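Local structure of protein Tube (Drosophila melanogaster, 1D2Z) at residues Ala47-Gly52 with Arg104-Val109; Leu54-Glu59 with Leu111-Gln116. The protein acts as an essential adaptor in Toll receptor signalling for embryonic dorsoventral polarity, its death domain binding that of Pelle, which Tube recruits to the plasma membrane and activates. All coordinates share one frame; numbering follows the deposited sequence.

Interaction 1: residues Ala47-Gly52 with Arg104-Val109; sequences ACSGAG and RPTVGV
Ser49 and Thr106 meet through their hydroxyls, the one hydrogen bond between Ala47-Gly52 and Arg104-Val109. Thr106 OG1 donates to Ser49 OG at 2.6 Å, a short bond. Ser49 OG is held on its own side too, by a hydrogen bond with the carbonyl oxygen of Val45 one helical turn back; its chi1 of -63°, which sets OG anti to the carbonyl carbon, is compatible with reaching both partners. Thr106 OG1 also has a second role: as N-cap of helix 107-116 it accepts from Val109 N at 3.5 Å, a weak bond although the N-H points fairly straight at it (158°). With chi1 at 55°, OG1 lies between the backbone N and the carbonyl carbon, and from there it serves both the helix end and Ser49. A valine in place of Thr106 would probably leave Ser49 OG without its donor and Val109 N without its cap.

Backbone proximity comes next. The CA atoms of Ser49 and Gly108 are 4.3 Å apart, and Gly108 CA makes a CA-H...O contact with Ser49 O at 3.4 Å. Gly108, with no side chain, lets its CA come this near.

The apolar share is small: Val109 CG2 sits 4.0 Å from Cys48 CB, beside the hydroxyl pair. The two segments bury just 172 Å² between them, yet all five touching residues are buried, since neighbours such as Val45 and Met43 also cover them. The arrangement is a threonine N-cap whose hydroxyl also donates to a serine of the weakly bonded helix 45-49, joining that helix to the start of helix 107-116 in the helical death-domain fold.

Interaction 2: residues Leu54-Glu59 with Leu111-Gln116; sequences LNFPAE and LQLLVQ
Leu54 and Phe56 pack on one side of helix 107-116, against Gln112, Leu113 and Gln116, and 308 Å² is buried in all. The close-packed part centres on Leu113, the buried member of the group. Its CD2 lies 4.0 Å from Leu54 CD1 and 4.1 Å from Phe56 CD1, and its side chain crosses both partners at about a right angle. Leu113 also reaches Leu35 of helix 31-38, which continues the apolar layer inward.

Gln116, exposed at the outer margin, closes over the Phe56 ring. Its CG stands 3.6 Å from the ring centroid and 5° off the normal, a CH-pi contact. The bend at chi2 (65°) takes the amide outward from above the ring centre across the CD2-CE2 side, its plane stacked at 12° to that of the ring. Gln116 CD lies over the face near CD2, and NE2 reaches past the CD2-CE2 edge, 3.4 Å from Phe56 CD2.

Polar contacts with water mark the Leu54 end. Leu54 N donates to Gln112 OE1 at 3.0 Å, with the donor tilted from the carbonyl plane. A water gives a hydrogen to the same OE1 at 2.7 Å and another to Leu54 O, bridging the two residues.

The chemistry is thus mixed. Apolar carbon seals the inner side, while the Gln116 side chain lays its CG over the ring centre and its amide along one side of it; the Gln112 amide binds Leu54 N directly and Leu54 O through a water, with its NE2 turned to Cys48 and Gly108.

How the interactions relate
Interactions 1 and 2 use successive parts of one helix, 107-116: its N-terminal end receives Ala47-Gly52, and its later turns receive Leu54-Glu59. Their centres are about 9 Å apart. The direct connection is the Gln112 amide, because Gln112 NE2 of interaction 2 lies 2.8 Å from Cys48 O of interaction 1, a probable hydrogen bond. At the other end of that amide, Gly52 N is 3.3 Å from Gln112 OE1, a packing contact only. Helices 45-49 and 56-59 follow each other in the chain, and segments of both are set against helix 107-116. Neither contact touches the other protein chain of the assembly, so both organise the death domain internally.

Interaction 1: residues Ala47-Gly52 with Arg104-Val109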
ATOM      1  N   ALA B  47     -18.915   8.765 -14.414  1.00 49.03           N
ATOM      2  CA  ALA B  47     -18.052   9.331 -15.444  1.00 48.44           C
ATOM      3  C   ALA B  47     -16.568   9.176 -15.089  1.00 47.83           C
ATOM      4  O   ALA B  47     -15.722   9.094 -15.975  1.00 47.53           O
ATOM      5  CB  ALA B  47     -18.393  10.796 -15.664  1.00 47.59           C
ATOM      6  N   CYS B  48     -16.271   9.119 -13.790  1.00 46.50           N
ATOM      7  CA  CYS B  48     -14.898   8.978 -13.302  1.00 44.41           C
ATOM      8  C   CYS B  48     -14.442   7.531 -13.111  1.00 43.11           C
ATOM      9  O   CYS B  48     -13.260   7.288 -12.864  1.00 44.48           O
ATOM     10  CB  CYS B  48     -14.734   9.717 -11.969  1.00 42.91           C
ATOM     11  SG  CYS B  48     -14.754  11.519 -12.055  1.00 43.71           S
ATOM     12  N   SER B  49     -15.368   6.581 -13.236  1.00 41.76           N
ATOM     13  CA  SER B  49     -15.069   5.159 -13.038  1.00 39.24           C
ATOM     14  C   SER B  49     -14.170   4.480 -14.070  1.00 39.82           C
ATOM     15  O   SER B  49     -13.371   3.605 -13.716  1.00 39.43           O
ATOM     16  CB  SER B  49     -16.365   4.356 -12.900  1.00 40.48           C
ATOM     17  OG  SER B  49     -17.103   4.746 -11.755  1.00 37.17           O
ATOM     18  N   GLY B  50     -14.331   4.844 -15.341  1.00 38.66           N
ATOM     19  CA  GLY B  50     -13.521   4.246 -16.393  1.00 39.37           C
ATOM     20  C   GLY B  50     -12.030   4.455 -16.185  1.00 40.64           C
ATOM     21  O   GLY B  50     -11.624   5.343 -15.439  1.00 40.32           O
ATOM     22  N   ALA B  51     -11.212   3.626 -16.828  1.00 41.95           N
ATOM     23  CA  ALA B  51      -9.760   3.733 -16.712  1.00 44.01           C
ATOM     24  C   ALA B  51      -9.278   5.083 -17.242  1.00 44.71           C
ATOM     25  O   ALA B  51      -9.614   5.479 -18.361  1.00 45.47           O
ATOM     26  CB  ALA B  51      -9.080   2.586 -17.459  1.00 44.93           C
ATOM     27  N   GLY B  52      -8.549   5.813 -16.400  1.00 43.92           N
ATOM     28  CA  GLY B  52      -8.035   7.117 -16.782  1.00 41.91           C
ATOM     29  C   GLY B  52      -9.107   8.185 -16.882  1.00 43.66           C
ATOM     30  O   GLY B  52      -8.879   9.248 -17.469  1.00 42.39           O
ATOM     31  N   ARG B 104     -22.368   7.836  -5.117  1.00 66.41           N
ATOM     32  CA  ARG B 104     -21.935   6.611  -4.442  1.00 61.40           C
ATOM     33  C   ARG B 104     -20.656   6.103  -5.101  1.00 56.80           C
ATOM     34  O   ARG B 104     -20.653   5.778  -6.288  1.00 56.41           O
ATOM     35  CB  ARG B 104     -23.008   5.529  -4.563  1.00 63.11           C
ATOM     36  CG  ARG B 104     -24.349   5.870  -3.945  1.00 66.52           C
ATOM     37  CD  ARG B 104     -24.325   5.698  -2.440  1.00 67.96           C
ATOM     38  NE  ARG B 104     -25.676   5.687  -1.882  1.00 71.87           N
ATOM     39  CZ  ARG B 104     -26.440   6.765  -1.736  1.00 72.29           C
ATOM     40  NH1 ARG B 104     -25.990   7.958  -2.102  1.00 72.28           N
ATOM     41  NH2 ARG B 104     -27.658   6.650  -1.226  1.00 73.77           N
ATOM     42  N   PRO B 105     -19.564   5.990  -4.329  1.00 52.11           N
ATOM     43  CA  PRO B 105     -18.283   5.517  -4.865  1.00 47.13           C
ATOM     44  C   PRO B 105     -18.325   4.129  -5.496  1.00 43.42           C
ATOM     45  O   PRO B 105     -19.060   3.249  -5.051  1.00 42.63           O
ATOM     46  CB  PRO B 105     -17.370   5.561  -3.645  1.00 48.31           C
ATOM     47  CG  PRO B 105     -18.316   5.342  -2.503  1.00 47.74           C
ATOM     48  CD  PRO B 105     -19.462   6.229  -2.879  1.00 49.15           C
ATOM     49  N   THR B 106     -17.504   3.950  -6.527  1.00 39.34           N
ATOM     50  CA  THR B 106     -17.410   2.694  -7.260  1.00 35.62           C
ATOM     51  C   THR B 106     -16.004   2.102  -7.195  1.00 35.49           C
ATOM     52  O   THR B 106     -15.060   2.765  -6.761  1.00 33.12           O
ATOM     53  CB  THR B 106     -17.761   2.908  -8.744  1.00 36.14           C
ATOM     54  OG1 THR B 106     -16.926   3.943  -9.279  1.00 34.58           O
ATOM     55  CG2 THR B 106     -19.236   3.301  -8.906  1.00 34.86           C
ATOM     56  N   VAL B 107     -15.876   0.860  -7.659  1.00 33.89           N
ATOM     57  CA  VAL B 107     -14.605   0.146  -7.692  1.00 33.54           C
ATOM     58  C   VAL B 107     -13.573   0.869  -8.568  1.00 34.28           C
ATOM     59  O   VAL B 107     -12.378   0.866  -8.257  1.00 33.18           O
ATOM     60  CB  VAL B 107     -14.788  -1.300  -8.227  1.00 36.43           C
ATOM     61  CG1 VAL B 107     -13.434  -1.976  -8.425  1.00 35.08           C
ATOM     62  CG2 VAL B 107     -15.643  -2.122  -7.262  1.00 37.78           C
ATOM     63  N   GLY B 108     -14.043   1.468  -9.663  1.00 31.78           N
ATOM     64  CA  GLY B 108     -13.167   2.183 -10.581  1.00 31.38           C
ATOM     65  C   GLY B 108     -12.621   3.454  -9.957  1.00 32.48           C
ATOM     66  O   GLY B 108     -11.455   3.791 -10.151  1.00 30.31           O
ATOM     67  N   VAL B 109     -13.474   4.168  -9.223  1.00 32.31           N
ATOM     68  CA  VAL B 109     -13.068   5.386  -8.539  1.00 33.42           C
ATOM     69  C   VAL B 109     -12.104   5.025  -7.409  1.00 32.24           C
ATOM     70  O   VAL B 109     -11.103   5.704  -7.204  1.00 32.73           O
ATOM     71  CB  VAL B 109     -14.290   6.162  -7.991  1.00 34.11           C
ATOM     72  CG1 VAL B 109     -13.860   7.176  -6.943  1.00 35.30           C
ATOM     73  CG2 VAL B 109     -15.000   6.875  -9.134  1.00 37.05           C
TER

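Interaction 2: residues Leu54-Glu59 with Leu111-Gln116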
ATOM      1  N   LEU B  54     -10.661   9.429 -14.093  1.00 43.24           N
ATOM      2  CA  LEU B  54     -10.634  10.258 -12.894  1.00 41.91           C
ATOM      3  C   LEU B  54      -9.399  11.152 -12.905  1.00 41.41           C
ATOM      4  O   LEU B  54      -8.309  10.727 -12.525  1.00 42.79           O
ATOM      5  CB  LEU B  54     -10.665   9.398 -11.620  1.00 40.26           C
ATOM      6  CG  LEU B  54     -11.108  10.040 -10.292  1.00 38.91           C
ATOM      7  CD1 LEU B  54     -11.239   8.964  -9.232  1.00 38.34           C
ATOM      8  CD2 LEU B  54     -10.139  11.111  -9.822  1.00 41.91           C
ATOM      9  N   ASN B  55      -9.569  12.377 -13.392  1.00 43.85           N
ATOM     10  CA  ASN B  55      -8.478  13.351 -13.429  1.00 42.35           C
ATOM     11  C   ASN B  55      -8.442  13.944 -12.022  1.00 41.02           C
ATOM     12  O   ASN B  55      -9.259  14.800 -11.691  1.00 41.31           O
ATOM     13  CB  ASN B  55      -8.785  14.447 -14.455  1.00 44.43           C
ATOM     14  CG  ASN B  55      -7.600  15.376 -14.697  1.00 44.24           C
ATOM     15  OD1 ASN B  55      -6.936  15.822 -13.762  1.00 46.04           O
ATOM     16  ND2 ASN B  55      -7.339  15.672 -15.961  1.00 46.90           N
ATOM     17  N   PHE B  56      -7.519  13.457 -11.196  1.00 39.56           N
ATOM     18  CA  PHE B  56      -7.395  13.909  -9.811  1.00 39.73           C
ATOM     19  C   PHE B  56      -7.218  15.422  -9.650  1.00 41.35           C
ATOM     20  O   PHE B  56      -7.897  16.038  -8.828  1.00 41.71           O
ATOM     21  CB  PHE B  56      -6.271  13.152  -9.096  1.00 37.64           C
ATOM     22  CG  PHE B  56      -6.173  13.457  -7.631  1.00 38.33           C
ATOM     23  CD1 PHE B  56      -7.110  12.948  -6.739  1.00 37.03           C
ATOM     24  CD2 PHE B  56      -5.143  14.254  -7.137  1.00 38.25           C
ATOM     25  CE1 PHE B  56      -7.024  13.225  -5.385  1.00 35.38           C
ATOM     26  CE2 PHE B  56      -5.051  14.535  -5.781  1.00 36.85           C
ATOM     27  CZ  PHE B  56      -5.992  14.020  -4.904  1.00 37.62           C
ATOM     28  N   PRO B  57      -6.270  16.031 -10.391  1.00 42.46           N
ATOM     29  CA  PRO B  57      -6.059  17.478 -10.282  1.00 43.50           C
ATOM     30  C   PRO B  57      -7.323  18.270 -10.631  1.00 41.37           C
ATOM     31  O   PRO B  57      -7.649  19.245  -9.965  1.00 41.84           O
ATOM     32  CB  PRO B  57      -4.938  17.731 -11.290  1.00 43.31           C
ATOM     33  CG  PRO B  57      -4.143  16.472 -11.202  1.00 43.98           C
ATOM     34  CD  PRO B  57      -5.224  15.423 -11.235  1.00 42.53           C
ATOM     35  N   ALA B  58      -8.047  17.829 -11.654  1.00 41.02           N
ATOM     36  CA  ALA B  58      -9.274  18.512 -12.050  1.00 42.64           C
ATOM     37  C   ALA B  58     -10.372  18.318 -11.002  1.00 43.60           C
ATOM     38  O   ALA B  58     -11.055  19.275 -10.624  1.00 42.88           O
ATOM     39  CB  ALA B  58      -9.742  18.021 -13.412  1.00 42.17           C
ATOM     40  N   GLU B  59     -10.494  17.093 -10.493  1.00 44.59           N
ATOM     41  CA  GLU B  59     -11.508  16.770  -9.492  1.00 46.30           C
ATOM     42  C   GLU B  59     -11.365  17.477  -8.145  1.00 46.49           C
ATOM     43  O   GLU B  59     -12.370  17.809  -7.513  1.00 48.18           O
ATOM     44  CB  GLU B  59     -11.587  15.254  -9.263  1.00 45.33           C
ATOM     45  CG  GLU B  59     -12.151  14.456 -10.434  1.00 45.13           C
ATOM     46  CD  GLU B  59     -13.524  14.935 -10.887  1.00 47.68           C
ATOM     47  OE1 GLU B  59     -14.362  15.296 -10.030  1.00 47.06           O
ATOM     48  OE2 GLU B  59     -13.770  14.946 -12.110  1.00 49.17           O
ATOM     49  N   LEU B 111     -10.084   2.358  -7.213  1.00 29.96           N
ATOM     50  CA  LEU B 111      -8.813   1.952  -7.807  1.00 30.79           C
ATOM     51  C   LEU B 111      -7.935   3.145  -8.170  1.00 29.98           C
ATOM     52  O   LEU B 111      -6.765   3.186  -7.806  1.00 31.10           O
ATOM     53  CB  LEU B 111      -9.039   1.076  -9.044  1.00 30.41           C
ATOM     54  CG  LEU B 111      -7.768   0.703  -9.823  1.00 32.27           C
ATOM     55  CD1 LEU B 111      -6.828  -0.078  -8.923  1.00 31.86           C
ATOM     56  CD2 LEU B 111      -8.104  -0.110 -11.074  1.00 32.48           C
ATOM     57  N   GLN B 112      -8.509   4.119  -8.867  1.00 29.92           N
ATOM     58  CA  GLN B 112      -7.759   5.301  -9.273  1.00 31.66           C
ATOM     59  C   GLN B 112      -7.301   6.152  -8.088  1.00 30.52           C
ATOM     60  O   GLN B 112      -6.203   6.708  -8.114  1.00 29.90           O
ATOM     61  CB  GLN B 112      -8.561   6.118 -10.282  1.00 33.12           C
ATOM     62  CG  GLN B 112      -8.654   5.424 -11.626  1.00 34.75           C
ATOM     63  CD  GLN B 112      -9.594   6.117 -12.584  1.00 37.63           C
ATOM     64  OE1 GLN B 112      -9.171   6.927 -13.411  1.00 40.23           O
ATOM     65  NE2 GLN B 112     -10.877   5.790 -12.492  1.00 35.51           N
ATOM     66  N   LEU B 113      -8.125   6.239  -7.045  1.00 29.69           N
ATOM     67  CA  LEU B 113      -7.738   6.995  -5.850  1.00 28.65           C
ATOM     68  C   LEU B 113      -6.625   6.245  -5.104  1.00 28.40           C
ATOM     69  O   LEU B 113      -5.709   6.866  -4.575  1.00 25.55           O
ATOM     70  CB  LEU B 113      -8.936   7.256  -4.930  1.00 26.52           C
ATOM     71  CG  LEU B 113      -9.982   8.254  -5.458  1.00 26.98           C
ATOM     72  CD1 LEU B 113     -11.105   8.413  -4.454  1.00 28.60           C
ATOM     73  CD2 LEU B 113      -9.331   9.611  -5.730  1.00 28.25           C
ATOM     74  N   LEU B 114      -6.683   4.911  -5.101  1.00 28.15           N
ATOM     75  CA  LEU B 114      -5.652   4.109  -4.437  1.00 28.73           C
ATOM     76  C   LEU B 114      -4.303   4.354  -5.114  1.00 28.92           C
ATOM     77  O   LEU B 114      -3.279   4.514  -4.447  1.00 30.44           O
ATOM     78  CB  LEU B 114      -6.001   2.618  -4.485  1.00 27.86           C
ATOM     79  CG  LEU B 114      -7.202   2.153  -3.656  1.00 25.67           C
ATOM     80  CD1 LEU B 114      -7.504   0.688  -3.972  1.00 26.55           C
ATOM     81  CD2 LEU B 114      -6.911   2.330  -2.175  1.00 23.47           C
ATOM     82  N   VAL B 115      -4.330   4.433  -6.442  1.00 27.99           N
ATOM     83  CA  VAL B 115      -3.130   4.676  -7.239  1.00 30.75           C
ATOM     84  C   VAL B 115      -2.571   6.075  -6.958  1.00 30.67           C
ATOM     85  O   VAL B 115      -1.367   6.239  -6.786  1.00 29.20           O
ATOM     86  CB  VAL B 115      -3.433   4.515  -8.753  1.00 33.13           C
ATOM     87  CG1 VAL B 115      -2.219   4.929  -9.605  1.00 32.87           C
ATOM     88  CG2 VAL B 115      -3.822   3.066  -9.052  1.00 32.69           C
ATOM     89  N   GLN B 116      -3.455   7.073  -6.891  1.00 30.68           N
ATOM     90  CA  GLN B 116      -3.058   8.455  -6.609  1.00 30.85           C
ATOM     91  C   GLN B 116      -2.332   8.574  -5.261  1.00 29.78           C
ATOM     92  O   GLN B 116      -1.397   9.364  -5.120  1.00 30.64           O
ATOM     93  CB  GLN B 116      -4.289   9.376  -6.619  1.00 31.90           C
ATOM     94  CG  GLN B 116      -4.023  10.811  -6.129  1.00 31.53           C
ATOM     95  CD  GLN B 116      -3.083  11.588  -7.036  1.00 31.16           C
ATOM     96  OE1 GLN B 116      -3.033  11.362  -8.253  1.00 31.68           O
ATOM     97  NE2 GLN B 116      -2.345  12.527  -6.453  1.00 34.07           N
TER
HETATM   98  O   HOH W   1      -6.731   8.031 -13.542  1.00 49.63           O